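Local coordinates for protein putative fimbriae assembly chaperone (Salmonella typhimurium, PDB 2CO7) that probably acts as a periplasmic chaperone of fimbrial assembly, binding pilus subunits along an edge of its own immunoglobulin-like N-terminal domain, at residues 12-17 / 122-127; 31-36 / 73-78; 41-46 / 65-70; 87-92 / 184-189; 141-146 / 201-206. One frame throughout, in Å; residues are numbered along the deposited sequence.

Interactions 1, 2 and 3 belong to the immunoglobulin-like N-terminal domain and lie within about 12 Å of one another, centre to centre; interaction 3 is nested along the chain inside interaction 2, and both inside interaction 1. Their strands are linked edge to edge, strand 10-16 neighbouring 30-35 and 73-80 neighbouring 59-68. Interaction 4, about 25 Å from interaction 1 between centres, brings the loop leading into strand 91-100 against the C-terminal domain, where interaction 5 packs the turn after helix 139-142 onto strand 201-205. The set therefore runs from the edge that pairs with another protein chain, probably the pilus subunit, through the N-terminal core, to the domain junction and the second domain.

Interaction 1: residues 12-17 / 122-127; sequences FSVKLG and INACDK. With SO4 (sulfate ion), chain D.
The F12 ring is met at its edge, in the ring plane, by I122 CG2, while I122 CG1 comes in obliquely, 3.7 Å from F12 CD2. L16 slides past the other flat group, the D126 carboxylate, in the opposite direction, L16 CD2 lying 3.6 Å from D126 OD2. These contacts line one side of the immunoglobulin-like N-terminal domain, where segments 12-16 and 122-126 run nearly parallel, their end-to-end directions 17° apart, with no hydrogen bond between them. Small and branched apolar residues suit this inner side: V14 CG1 rests 3.9 Å from A124 CB, and L16 CD2 reaches the same methyl group from 4.0 Å. I122 points its CG1 branch between its own backbone N and carbonyl carbon (chi1 63°), carrying CD1 to 3.4 Å from V14 N. Both strands also pair with a strand of another protein chain, as expected for a chaperone that completes a pilus subunit's fold. C125, turned away from segment 12-17, is disulfide-bonded to C96. The extended K127 bonds N166 and the other chain's backbone through NZ, which also donates to O2 of a sulfate, probably from the crystallisation liquor, at 2.9 Å.

Interaction 2: residues 31-36 / 73-78; sequences TLSVSN and QSQLRI
Backbone hydrogen bonds make L32 and V34 partners of L76 and S74 in an antiparallel sheet. L76 N donates to L32 O at 2.8 Å, and L32 N returns a bond to L76 O at 3.0 Å, in the carbonyl plane; V34 and S74 exchange a second such pair, V34 N reaching S74 O at 2.8 Å. Alternating with these, T31, S33 and S35 stand opposite R77, Q75 and Q73 as non-hydrogen-bonded pairs.

Polar side chains share the face that carries T31, S33, S35, Q73 and Q75. S33 has two conformers, so the bond from Q73 NE2 to S33 OG at 3.1 Å belongs to one of them and is doubtful as a constant feature. The long Q75 chain, bent at chi2 (-78°), brings its amide over S33 and toward T31, where a water accepts from Q75 NE2 at 2.7 Å and also bonds T31 OG1.

The face with L32, V34 and L76, which also carries S74, is mainly apolar. V34 CG1 meets L76 CD2 at 4.0 Å, and I78 turns its end toward L32; beyond them lie V95 and I97 of strand 91-100. Short hydroxyls and long amides therefore suit the solvent side, while branched aliphatics suit the core. This division implies an amphipathic strand pair whose leucine and valine side chains face the opposing strand layer.

Interaction 3: residues 41-46 / 65-70; sequences PILVQS and LFRLEA
V44 overlaps one face of the F66 ring: its CB stands 3.6 Å from the ring centroid, 19° off the normal, in a CH-pi contact. The packing is tight, V44 CG1 lying 3.2 Å from F66 CZ. F66 can reach back over its neighbour because its CG sits between the backbone N and the carbonyl carbon (chi1 55°). A flat aromatic ring and a beta-branched valine fit well here, since the one offers a broad surface and the other a compact ridge.

Across the sheet, on the outward face, the extended R67 chain runs beside P41 and is crossed by L43. P41 CB lies 3.7 Å above the R67 guanidinium plane, over its centre, and L43 CD2 is 3.8 Å from R67 CG. R67 NH1 also forms a salt bridge with E69 OE2 at 2.8 Å, which helps to fix the group over the proline. Four backbone bonds bind I42 to L68 and V44 to F66, V44 N reaching F66 O at 2.8 Å.

These antiparallel strands form the hairpin 42-50/59-68. Strand 91-100 flanks it on one side, with I97 and A99 against V44 and I42; strand 73-80 flanks it on the other, with L76 packed on F66.

Interaction 4: residues 87-92 / 184-189; sequences TDRETL and PPFADK
F186 meets R89 over a face of the guanidinium: F186 CD2 stands 3.6 Å above the R89 guanidinium plane, over its centre. The planes are 61° apart, so the ring presents itself obliquely rather than stacking flat. D88 O lies at the edge of the same ring, in its plane, 3.6 Å from F186 CE2, where ring hydrogens would make a weakly attractive partner for a carbonyl. Beside them P185 packs as an apolar wedge, its CB 3.8 Å from R89 CB and its CG 3.7 Å from E90 O.

D88 positions the arginine. It takes a side-on, two-nitrogen grip: R89 NE reaches D88 OD1 at 2.8 Å from above the carboxylate plane, 37° out of it, while R89 NH1 meets D88 OD2 on its syn side at 2.8 Å, nearly straight. This salt bridge holds the guanidinium against rotation and leaves a face for F186. R89 gets there by a bend at chi3 (71°).

Further out, E90 is salt-bridged to R131 and accepts from Y164 N, tying the first domain to the loop that carries Y164. F186 has left-handed backbone angles and, with A187, faces N159 in a G1 beta bulge. The contact bridges the two immunoglobulin-like domains, as at the interdomain junction of PapD-type chaperones.

Interaction 5: residues 141-146 / 201-206; sequences DVAGNL and IEWRVI
In the immunoglobulin-like C-terminal domain, the turn that follows helix 139-142 closes against strand 201-205, and W203 makes most of the contact from the strand side. The indole is directed across the gap by its first torsion (chi1 66°), with CG between the backbone N and the carbonyl carbon. Its edge meets the turn: A143 O lies in the ring plane, 3.5 Å from W203 CZ2. It lies at a similar distance from NE1, but no hydrogen bond forms across this contact.

The turn holds its own shape. N145 N donates to V142 O at 2.9 Å. L146 N lies 3.4 Å from A143 O in a weak bond, so that carbonyl is shared between the turn and the indole edge.

L146 adds an oblique contact, its CD1 3.8 Å from W203 NE1. Small A143 allows the backbone to come close, whereas leucine and tryptophan provide the bulk needed in a buried place. W203 also meets the rings of W148 and F216, and L146 and V205 both touch L167, so the turn is fastened to an aromatic and aliphatic core. Toward the end of the strand, A143 CB rests 3.9 Å from V205 CG1.

Interaction 1: residues 12-17 / 122-127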
# COMPACT_ATOMS: atom_id res chain seq x y z
N PHE B 12 8.00 10.91 8.74
CA PHE B 12 6.96 10.13 9.43
C PHE B 12 6.94 8.70 8.98
O PHE B 12 7.07 8.41 7.78
CB PHE B 12 5.58 10.80 9.28
CG PHE B 12 4.59 10.36 10.32
CD1 PHE B 12 4.84 10.63 11.67
CD2 PHE B 12 3.42 9.70 9.96
CE1 PHE B 12 3.95 10.23 12.65
CE2 PHE B 12 2.52 9.28 10.96
CZ PHE B 12 2.80 9.56 12.30
N SER B 13 6.79 7.78 9.95
CA SER B 13 6.82 6.35 9.68
C SER B 13 5.94 5.59 10.70
O SER B 13 5.66 6.09 11.77
CB SER B 13 8.26 5.81 9.76
OG SER B 13 8.26 4.41 9.46
N VAL B 14 5.49 4.39 10.33
CA VAL B 14 4.87 3.46 11.28
C VAL B 14 5.48 2.09 11.01
O VAL B 14 5.81 1.78 9.86
CB VAL B 14 3.29 3.46 11.20
CG1 VAL B 14 2.77 2.84 9.87
CG2 VAL B 14 2.69 2.73 12.38
N LYS B 15 5.66 1.26 12.05
CA LYS B 15 6.31 -0.04 11.85
C LYS B 15 5.30 -1.12 12.11
O LYS B 15 4.65 -1.10 13.14
CB LYS B 15 7.47 -0.18 12.86
CG LYS B 15 8.20 -1.55 12.82
CD LYS B 15 9.27 -1.60 13.95
CE LYS B 15 9.87 -2.96 14.13
NZ LYS B 15 10.84 -2.97 15.26
N LEU B 16 5.15 -2.08 11.18
CA LEU B 16 4.32 -3.25 11.42
C LEU B 16 5.23 -4.45 11.53
O LEU B 16 6.30 -4.51 10.89
CB LEU B 16 3.31 -3.45 10.27
CG LEU B 16 2.03 -2.61 10.26
CD1 LEU B 16 2.21 -1.15 10.61
CD2 LEU B 16 1.26 -2.78 8.94
N GLY B 17 4.84 -5.42 12.34
CA GLY B 17 5.70 -6.56 12.60
C GLY B 17 5.92 -7.52 11.46
O GLY B 17 6.85 -8.33 11.49
N ILE B 122 -0.17 8.66 7.60
CA ILE B 122 0.15 7.52 6.75
C ILE B 122 -0.73 6.32 7.05
O ILE B 122 -1.28 6.21 8.15
CB ILE B 122 1.69 7.17 6.74
CG1 ILE B 122 2.18 6.76 8.12
CG2 ILE B 122 2.56 8.43 6.32
CD1 ILE B 122 3.74 6.39 8.16
N ASN B 123 -0.90 5.47 6.04
CA ASN B 123 -1.76 4.29 6.15
C ASN B 123 -1.00 3.13 5.58
O ASN B 123 -0.64 3.14 4.40
CB ASN B 123 -3.06 4.49 5.35
CG ASN B 123 -3.79 5.72 5.73
OD1 ASN B 123 -4.61 5.69 6.64
ND2 ASN B 123 -3.47 6.85 5.07
N ALA B 124 -0.66 2.17 6.44
CA ALA B 124 0.07 1.00 6.01
C ALA B 124 -0.87 -0.18 6.06
O ALA B 124 -1.38 -0.50 7.12
CB ALA B 124 1.31 0.75 6.96
N CYS B 125 -1.02 -0.88 4.93
CA CYS B 125 -1.96 -2.00 4.85
C CYS B 125 -1.25 -3.31 4.49
O CYS B 125 -0.42 -3.35 3.54
CB CYS B 125 -3.07 -1.68 3.83
SG CYS B 125 -4.03 -0.16 4.21
N ASP B 126 -1.57 -4.37 5.24
CA ASP B 126 -1.05 -5.72 4.96
C ASP B 126 -2.17 -6.60 4.47
O ASP B 126 -3.31 -6.48 4.93
CB ASP B 126 -0.55 -6.42 6.24
CG ASP B 126 0.82 -5.97 6.71
OD1 ASP B 126 1.26 -6.61 7.68
OD2 ASP B 126 1.46 -5.06 6.14
N LYS B 127 -1.84 -7.54 3.58
CA LYS B 127 -2.78 -8.62 3.32
C LYS B 127 -3.03 -9.44 4.58
O LYS B 127 -2.09 -9.83 5.30
CB LYS B 127 -2.27 -9.52 2.18
CG LYS B 127 -2.08 -8.76 0.89
CD LYS B 127 -1.38 -9.61 -0.18
CE LYS B 127 -1.19 -8.74 -1.44
NZ LYS B 127 -0.22 -9.36 -2.42
S SO4 D . 0.64 -7.31 -5.50
O1 SO4 D . 1.65 -6.25 -5.71
O2 SO4 D . -0.03 -7.09 -4.23
O3 SO4 D . -0.27 -7.19 -6.63
O4 SO4 D . 1.24 -8.65 -5.61

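Interaction 2: residues 31-36 / 73-78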
# COMPACT_ATOMS: atom_id res chain seq x y z
N THR B 31 -2.24 -12.03 15.44
CA THR B 31 -1.70 -10.80 16.03
C THR B 31 -0.83 -10.10 15.04
O THR B 31 -0.30 -10.72 14.10
CB THR B 31 -0.90 -11.02 17.35
OG1 THR B 31 0.20 -11.92 17.12
CG2 THR B 31 -1.79 -11.55 18.49
N LEU B 32 -0.65 -8.80 15.26
CA LEU B 32 0.23 -8.00 14.38
C LEU B 32 0.84 -6.92 15.27
O LEU B 32 0.11 -6.17 15.91
CB LEU B 32 -0.58 -7.35 13.25
CG LEU B 32 0.19 -6.39 12.33
CD1 LEU B 32 1.36 -7.04 11.60
CD2 LEU B 32 -0.82 -5.76 11.32
N SER B 33 2.17 -6.88 15.38
CA SER B 33 2.83 -5.86 16.19
C SER B 33 2.81 -4.51 15.44
O SER B 33 2.95 -4.47 14.23
CB SER B 33 4.26 -6.31 16.48
OG SER B 33 5.00 -5.37 17.23
N VAL B 34 2.64 -3.41 16.17
CA VAL B 34 2.73 -2.06 15.60
C VAL B 34 3.61 -1.25 16.54
O VAL B 34 3.43 -1.30 17.75
CB VAL B 34 1.31 -1.37 15.50
CG1 VAL B 34 0.68 -1.30 16.87
CG2 VAL B 34 1.39 0.03 14.84
N SER B 35 4.58 -0.54 15.96
CA SER B 35 5.47 0.32 16.75
C SER B 35 5.50 1.73 16.20
O SER B 35 5.34 1.93 15.00
CB SER B 35 6.90 -0.26 16.80
OG SER B 35 6.87 -1.64 17.20
N ASN B 36 5.70 2.68 17.11
CA ASN B 36 5.84 4.10 16.78
C ASN B 36 7.32 4.48 16.76
O ASN B 36 7.92 4.65 17.81
CB ASN B 36 5.12 4.90 17.90
CG ASN B 36 5.30 6.38 17.78
OD1 ASN B 36 5.06 7.13 18.73
ND2 ASN B 36 5.74 6.83 16.62
N GLN B 73 5.92 0.01 21.39
CA GLN B 73 5.55 -1.16 20.58
C GLN B 73 4.37 -1.85 21.27
O GLN B 73 4.36 -2.02 22.49
CB GLN B 73 6.74 -2.13 20.46
CG GLN B 73 6.42 -3.53 19.83
CD GLN B 73 5.83 -4.54 20.82
OE1 GLN B 73 6.24 -4.62 21.98
NE2 GLN B 73 4.90 -5.38 20.32
N SER B 74 3.40 -2.23 20.46
CA SER B 74 2.15 -2.80 20.95
C SER B 74 1.75 -3.95 20.00
O SER B 74 2.31 -4.08 18.92
CB SER B 74 1.04 -1.76 20.91
OG SER B 74 -0.04 -2.22 21.69
N GLN B 75 0.76 -4.73 20.43
CA GLN B 75 0.21 -5.80 19.61
C GLN B 75 -1.25 -5.53 19.32
O GLN B 75 -2.01 -5.07 20.19
CB GLN B 75 0.33 -7.15 20.34
CG GLN B 75 1.73 -7.55 20.73
CD GLN B 75 2.57 -8.10 19.57
OE1 GLN B 75 3.79 -8.27 19.72
NE2 GLN B 75 1.94 -8.39 18.43
N LEU B 76 -1.65 -5.80 18.09
CA LEU B 76 -3.04 -5.75 17.75
C LEU B 76 -3.51 -7.16 17.67
O LEU B 76 -2.78 -8.01 17.16
CB LEU B 76 -3.19 -5.10 16.41
CG LEU B 76 -2.49 -3.76 16.27
CD1 LEU B 76 -2.72 -3.26 14.87
CD2 LEU B 76 -3.00 -2.77 17.34
N ARG B 77 -4.71 -7.43 18.17
CA ARG B 77 -5.33 -8.72 18.02
C ARG B 77 -6.35 -8.65 16.89
O ARG B 77 -7.20 -7.76 16.88
CB ARG B 77 -6.07 -9.04 19.32
CG ARG B 77 -7.03 -10.21 19.25
CD ARG B 77 -6.35 -11.55 19.52
NE ARG B 77 -7.31 -12.49 20.09
CZ ARG B 77 -7.20 -13.82 20.03
NH1 ARG B 77 -6.15 -14.37 19.41
NH2 ARG B 77 -8.12 -14.60 20.58
N ILE B 78 -6.32 -9.62 15.99
CA ILE B 78 -7.28 -9.66 14.87
C ILE B 78 -8.13 -10.92 15.03
O ILE B 78 -7.58 -12.00 15.17
CB ILE B 78 -6.53 -9.75 13.52
CG1 ILE B 78 -5.56 -8.56 13.34
CG2 ILE B 78 -7.55 -9.86 12.38
CD1 ILE B 78 -4.50 -8.75 12.25
O HOH W 1 2.38 -10.26 16.57

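Interaction 3: residues 41-46 / 65-70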
# COMPACT_ATOMS: atom_id res chain seq x y z
N PRO B 41 4.28 11.11 20.77
CA PRO B 41 3.10 10.23 20.68
C PRO B 41 2.37 10.36 19.33
O PRO B 41 2.35 11.45 18.73
CB PRO B 41 2.19 10.72 21.83
CG PRO B 41 2.97 11.75 22.57
CD PRO B 41 4.03 12.27 21.64
N ILE B 42 1.80 9.26 18.88
CA ILE B 42 0.95 9.23 17.69
C ILE B 42 -0.39 8.56 17.98
O ILE B 42 -0.50 7.77 18.90
CB ILE B 42 1.62 8.52 16.51
CG1 ILE B 42 1.81 7.03 16.78
CG2 ILE B 42 2.92 9.22 16.15
CD1 ILE B 42 2.32 6.19 15.55
N LEU B 43 -1.39 8.90 17.18
CA LEU B 43 -2.69 8.26 17.28
C LEU B 43 -2.77 7.20 16.18
O LEU B 43 -2.27 7.39 15.06
CB LEU B 43 -3.82 9.28 17.13
CG LEU B 43 -3.99 10.38 18.17
CD1 LEU B 43 -5.23 11.28 17.90
CD2 LEU B 43 -4.09 9.74 19.57
N VAL B 44 -3.38 6.07 16.50
CA VAL B 44 -3.44 4.97 15.56
C VAL B 44 -4.88 4.44 15.45
O VAL B 44 -5.58 4.36 16.45
CB VAL B 44 -2.48 3.82 15.92
CG1 VAL B 44 -2.45 2.76 14.82
CG2 VAL B 44 -1.06 4.34 16.09
N GLN B 45 -5.29 4.13 14.22
CA GLN B 45 -6.56 3.49 13.96
C GLN B 45 -6.28 2.24 13.14
O GLN B 45 -5.52 2.27 12.16
CB GLN B 45 -7.46 4.44 13.20
CG GLN B 45 -8.79 3.85 12.75
CD GLN B 45 -9.27 4.50 11.49
OE1 GLN B 45 -9.66 5.67 11.48
NE2 GLN B 45 -9.23 3.75 10.41
N SER B 46 -6.87 1.12 13.54
CA SER B 46 -6.76 -0.08 12.74
C SER B 46 -8.12 -0.49 12.26
O SER B 46 -9.15 -0.38 13.00
CB SER B 46 -6.11 -1.21 13.52
OG SER B 46 -4.99 -0.77 14.25
N LEU B 65 -8.72 1.78 18.06
CA LEU B 65 -8.29 3.15 18.26
C LEU B 65 -7.35 3.20 19.47
O LEU B 65 -7.74 2.79 20.58
CB LEU B 65 -9.53 3.99 18.53
CG LEU B 65 -9.76 5.22 17.67
CD1 LEU B 65 -8.59 6.13 17.78
CD2 LEU B 65 -9.92 4.73 16.22
N PHE B 66 -6.12 3.69 19.29
CA PHE B 66 -5.20 3.75 20.44
C PHE B 66 -4.14 4.82 20.22
O PHE B 66 -4.00 5.35 19.11
CB PHE B 66 -4.53 2.37 20.67
CG PHE B 66 -3.82 1.80 19.45
CD1 PHE B 66 -2.43 1.78 19.39
CD2 PHE B 66 -4.54 1.21 18.39
CE1 PHE B 66 -1.74 1.23 18.31
CE2 PHE B 66 -3.87 0.65 17.28
CZ PHE B 66 -2.46 0.65 17.25
N ARG B 67 -3.41 5.14 21.28
CA ARG B 67 -2.36 6.13 21.21
C ARG B 67 -1.09 5.36 21.51
O ARG B 67 -1.05 4.55 22.44
CB ARG B 67 -2.62 7.21 22.26
CG ARG B 67 -1.73 8.44 22.21
CD ARG B 67 -2.42 9.49 23.09
NE ARG B 67 -1.73 10.77 23.18
CZ ARG B 67 -0.84 11.09 24.11
NH1 ARG B 67 -0.46 10.18 25.00
NH2 ARG B 67 -0.29 12.29 24.12
N LEU B 68 -0.05 5.61 20.73
CA LEU B 68 1.30 5.10 21.03
C LEU B 68 2.21 6.20 21.55
O LEU B 68 2.29 7.26 20.94
CB LEU B 68 1.91 4.44 19.81
CG LEU B 68 1.26 3.12 19.39
CD1 LEU B 68 1.97 2.67 18.11
CD2 LEU B 68 1.35 2.06 20.50
N GLU B 69 2.86 5.96 22.69
CA GLU B 69 3.89 6.88 23.17
C GLU B 69 5.10 6.79 22.24
O GLU B 69 5.19 5.87 21.41
CB GLU B 69 4.31 6.53 24.61
CG GLU B 69 3.19 6.61 25.66
CD GLU B 69 2.54 8.00 25.74
OE1 GLU B 69 2.86 8.75 26.68
OE2 GLU B 69 1.72 8.35 24.86
N ALA B 70 6.02 7.74 22.41
CA ALA B 70 7.31 7.77 21.71
C ALA B 70 7.87 6.35 21.78
O ALA B 70 8.01 5.79 22.87
CB ALA B 70 8.29 8.77 22.41

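Interaction 4: residues 87-92 / 184-189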
# COMPACT_ATOMS: atom_id res chain seq x y z
N THR B 87 -15.12 -22.25 2.05
CA THR B 87 -14.40 -23.26 2.80
C THR B 87 -13.34 -23.94 1.95
O THR B 87 -12.55 -24.72 2.47
CB THR B 87 -15.35 -24.37 3.38
OG1 THR B 87 -16.16 -24.90 2.34
CG2 THR B 87 -16.27 -23.82 4.47
N ASP B 88 -13.34 -23.67 0.64
CA ASP B 88 -12.50 -24.44 -0.33
C ASP B 88 -11.41 -23.59 -0.99
O ASP B 88 -10.77 -24.04 -1.93
CB ASP B 88 -13.38 -25.08 -1.43
CG ASP B 88 -13.95 -24.06 -2.40
OD1 ASP B 88 -14.02 -22.86 -2.03
OD2 ASP B 88 -14.33 -24.45 -3.53
N ARG B 89 -11.25 -22.36 -0.53
CA ARG B 89 -10.23 -21.47 -1.06
C ARG B 89 -9.97 -20.39 -0.02
O ARG B 89 -10.86 -20.09 0.81
CB ARG B 89 -10.69 -20.84 -2.39
CG ARG B 89 -11.95 -19.99 -2.25
CD ARG B 89 -12.67 -19.83 -3.60
NE ARG B 89 -13.30 -21.07 -4.04
CZ ARG B 89 -13.83 -21.29 -5.25
NH1 ARG B 89 -14.42 -22.45 -5.51
NH2 ARG B 89 -13.78 -20.37 -6.20
N GLU B 90 -8.79 -19.79 -0.09
CA GLU B 90 -8.49 -18.58 0.70
C GLU B 90 -9.38 -17.39 0.33
O GLU B 90 -9.92 -17.31 -0.78
CB GLU B 90 -7.04 -18.15 0.48
CG GLU B 90 -6.03 -19.17 1.06
CD GLU B 90 -4.61 -18.67 1.04
OE1 GLU B 90 -4.23 -17.98 0.07
OE2 GLU B 90 -3.85 -18.99 1.98
N THR B 91 -9.47 -16.45 1.26
CA THR B 91 -10.19 -15.20 1.10
C THR B 91 -9.26 -14.12 1.62
O THR B 91 -8.73 -14.24 2.73
CB THR B 91 -11.51 -15.14 1.92
OG1 THR B 91 -12.44 -16.12 1.43
CG2 THR B 91 -12.17 -13.74 1.76
N LEU B 92 -9.04 -13.10 0.81
CA LEU B 92 -8.09 -12.06 1.15
C LEU B 92 -8.83 -10.86 1.72
O LEU B 92 -9.91 -10.50 1.24
CB LEU B 92 -7.31 -11.63 -0.10
CG LEU B 92 -6.20 -10.64 0.29
CD1 LEU B 92 -4.84 -10.97 -0.35
CD2 LEU B 92 -6.63 -9.25 -0.02
N PRO B 184 -5.45 -14.43 -7.48
CA PRO B 184 -6.36 -15.10 -6.53
C PRO B 184 -6.52 -16.61 -6.77
O PRO B 184 -6.15 -17.15 -7.85
CB PRO B 184 -7.69 -14.32 -6.70
CG PRO B 184 -7.21 -12.94 -7.20
CD PRO B 184 -6.18 -13.40 -8.24
N PRO B 185 -7.15 -17.30 -5.79
CA PRO B 185 -7.44 -18.71 -5.97
C PRO B 185 -8.23 -18.98 -7.26
O PRO B 185 -9.09 -18.18 -7.63
CB PRO B 185 -8.32 -19.04 -4.75
CG PRO B 185 -7.82 -18.07 -3.69
CD PRO B 185 -7.62 -16.80 -4.49
N PHE B 186 -7.94 -20.09 -7.96
CA PHE B 186 -8.77 -20.50 -9.10
C PHE B 186 -9.01 -19.34 -10.09
O PHE B 186 -10.14 -19.08 -10.54
CB PHE B 186 -10.09 -21.12 -8.61
CG PHE B 186 -9.91 -22.24 -7.60
CD1 PHE B 186 -9.21 -23.40 -7.95
CD2 PHE B 186 -10.43 -22.14 -6.32
CE1 PHE B 186 -9.05 -24.45 -7.03
CE2 PHE B 186 -10.28 -23.22 -5.38
CZ PHE B 186 -9.59 -24.33 -5.73
N ALA B 187 -7.95 -18.61 -10.37
CA ALA B 187 -8.07 -17.34 -11.09
C ALA B 187 -6.87 -17.20 -12.00
O ALA B 187 -5.89 -17.90 -11.83
CB ALA B 187 -8.17 -16.17 -10.11
N ASP B 188 -6.97 -16.30 -13.00
CA ASP B 188 -5.87 -15.98 -13.90
C ASP B 188 -5.58 -14.50 -13.87
O ASP B 188 -6.47 -13.69 -13.54
CB ASP B 188 -6.26 -16.33 -15.33
CG ASP B 188 -6.92 -17.66 -15.43
OD1 ASP B 188 -6.36 -18.60 -14.84
OD2 ASP B 188 -8.02 -17.76 -16.04
N LYS B 189 -4.35 -14.14 -14.26
CA LYS B 189 -3.94 -12.76 -14.51
C LYS B 189 -3.24 -12.69 -15.85
O LYS B 189 -2.50 -13.61 -16.22
CB LYS B 189 -2.99 -12.23 -13.42
CG LYS B 189 -3.65 -12.04 -12.06
CD LYS B 189 -4.66 -10.91 -12.11
CE LYS B 189 -5.09 -10.49 -10.74
NZ LYS B 189 -5.79 -9.14 -10.80

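Interaction 5: residues 141-146 / 201-206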
# COMPACT_ATOMS: atom_id res chain seq x y z
N ASP B 141 4.04 -24.88 -1.64
CA ASP B 141 3.91 -26.31 -1.86
C ASP B 141 3.36 -26.66 -3.23
O ASP B 141 3.70 -27.69 -3.77
CB ASP B 141 3.01 -26.92 -0.80
CG ASP B 141 3.64 -26.93 0.58
OD1 ASP B 141 2.86 -27.08 1.57
OD2 ASP B 141 4.90 -26.83 0.68
N VAL B 142 2.48 -25.80 -3.76
CA VAL B 142 1.75 -26.04 -5.02
C VAL B 142 2.00 -24.99 -6.09
O VAL B 142 1.30 -24.99 -7.13
CB VAL B 142 0.19 -26.27 -4.80
CG1 VAL B 142 -0.07 -27.58 -4.02
CG2 VAL B 142 -0.47 -25.10 -4.06
N ALA B 143 2.96 -24.09 -5.87
CA ALA B 143 3.22 -22.96 -6.79
C ALA B 143 3.78 -23.40 -8.16
O ALA B 143 3.66 -22.67 -9.15
CB ALA B 143 4.13 -21.90 -6.14
N GLY B 144 4.34 -24.61 -8.21
CA GLY B 144 4.76 -25.24 -9.46
C GLY B 144 3.58 -25.69 -10.32
O GLY B 144 3.78 -26.21 -11.43
N ASN B 145 2.36 -25.50 -9.82
CA ASN B 145 1.18 -25.84 -10.62
C ASN B 145 0.58 -24.70 -11.40
O ASN B 145 -0.42 -24.89 -12.09
CB ASN B 145 0.14 -26.53 -9.78
CG ASN B 145 0.59 -27.90 -9.36
OD1 ASN B 145 1.55 -28.46 -9.94
ND2 ASN B 145 -0.06 -28.45 -8.37
N LEU B 146 1.22 -23.53 -11.30
CA LEU B 146 0.83 -22.37 -12.10
C LEU B 146 1.04 -22.72 -13.56
O LEU B 146 2.02 -23.38 -13.88
CB LEU B 146 1.65 -21.14 -11.72
CG LEU B 146 1.45 -20.67 -10.28
CD1 LEU B 146 1.99 -19.26 -10.08
CD2 LEU B 146 -0.02 -20.71 -9.90
N ILE B 201 9.79 -19.07 -18.10
CA ILE B 201 9.38 -18.20 -17.02
C ILE B 201 10.02 -18.71 -15.76
O ILE B 201 10.12 -19.92 -15.54
CB ILE B 201 7.86 -18.18 -16.89
CG1 ILE B 201 7.24 -17.79 -18.23
CG2 ILE B 201 7.40 -17.21 -15.79
CD1 ILE B 201 6.05 -18.62 -18.60
N GLU B 202 10.47 -17.77 -14.93
CA GLU B 202 10.96 -18.09 -13.59
C GLU B 202 10.25 -17.17 -12.61
O GLU B 202 10.03 -16.00 -12.91
CB GLU B 202 12.48 -17.91 -13.49
CG GLU B 202 13.02 -18.14 -12.06
CD GLU B 202 14.54 -17.96 -11.92
OE1 GLU B 202 15.26 -18.18 -12.92
OE2 GLU B 202 15.01 -17.60 -10.81
N TRP B 203 9.87 -17.71 -11.45
CA TRP B 203 9.20 -16.92 -10.44
C TRP B 203 9.46 -17.45 -9.06
O TRP B 203 9.95 -18.58 -8.90
CB TRP B 203 7.68 -16.85 -10.69
CG TRP B 203 6.95 -18.18 -10.54
CD1 TRP B 203 6.20 -18.58 -9.47
CD2 TRP B 203 6.88 -19.24 -11.50
NE1 TRP B 203 5.68 -19.84 -9.71
CE2 TRP B 203 6.07 -20.26 -10.95
CE3 TRP B 203 7.42 -19.42 -12.79
CZ2 TRP B 203 5.80 -21.47 -11.64
CZ3 TRP B 203 7.16 -20.61 -13.46
CH2 TRP B 203 6.35 -21.62 -12.87
N ARG B 204 9.15 -16.62 -8.08
CA ARG B 204 9.14 -17.00 -6.68
C ARG B 204 7.79 -16.55 -6.10
O ARG B 204 7.07 -15.78 -6.74
CB ARG B 204 10.29 -16.36 -5.92
CG ARG B 204 11.69 -16.83 -6.35
CD ARG B 204 12.71 -15.87 -5.81
NE ARG B 204 14.05 -16.08 -6.34
CZ ARG B 204 15.02 -16.74 -5.70
NH1 ARG B 204 14.79 -17.30 -4.52
NH2 ARG B 204 16.22 -16.87 -6.27
N VAL B 205 7.44 -17.08 -4.95
CA VAL B 205 6.29 -16.56 -4.24
C VAL B 205 6.75 -15.98 -2.92
O VAL B 205 7.71 -16.42 -2.34
CB VAL B 205 5.13 -17.59 -4.04
CG1 VAL B 205 4.58 -18.08 -5.43
CG2 VAL B 205 5.58 -18.76 -3.18
N ILE B 206 6.04 -14.96 -2.46
CA ILE B 206 6.29 -14.45 -1.12
C ILE B 206 5.58 -15.45 -0.18
O ILE B 206 4.37 -15.73 -0.35
CB ILE B 206 5.75 -13.03 -0.94
CG1 ILE B 206 6.35 -12.07 -1.99
CG2 ILE B 206 6.09 -12.52 0.49
CD1 ILE B 206 5.72 -10.67 -1.90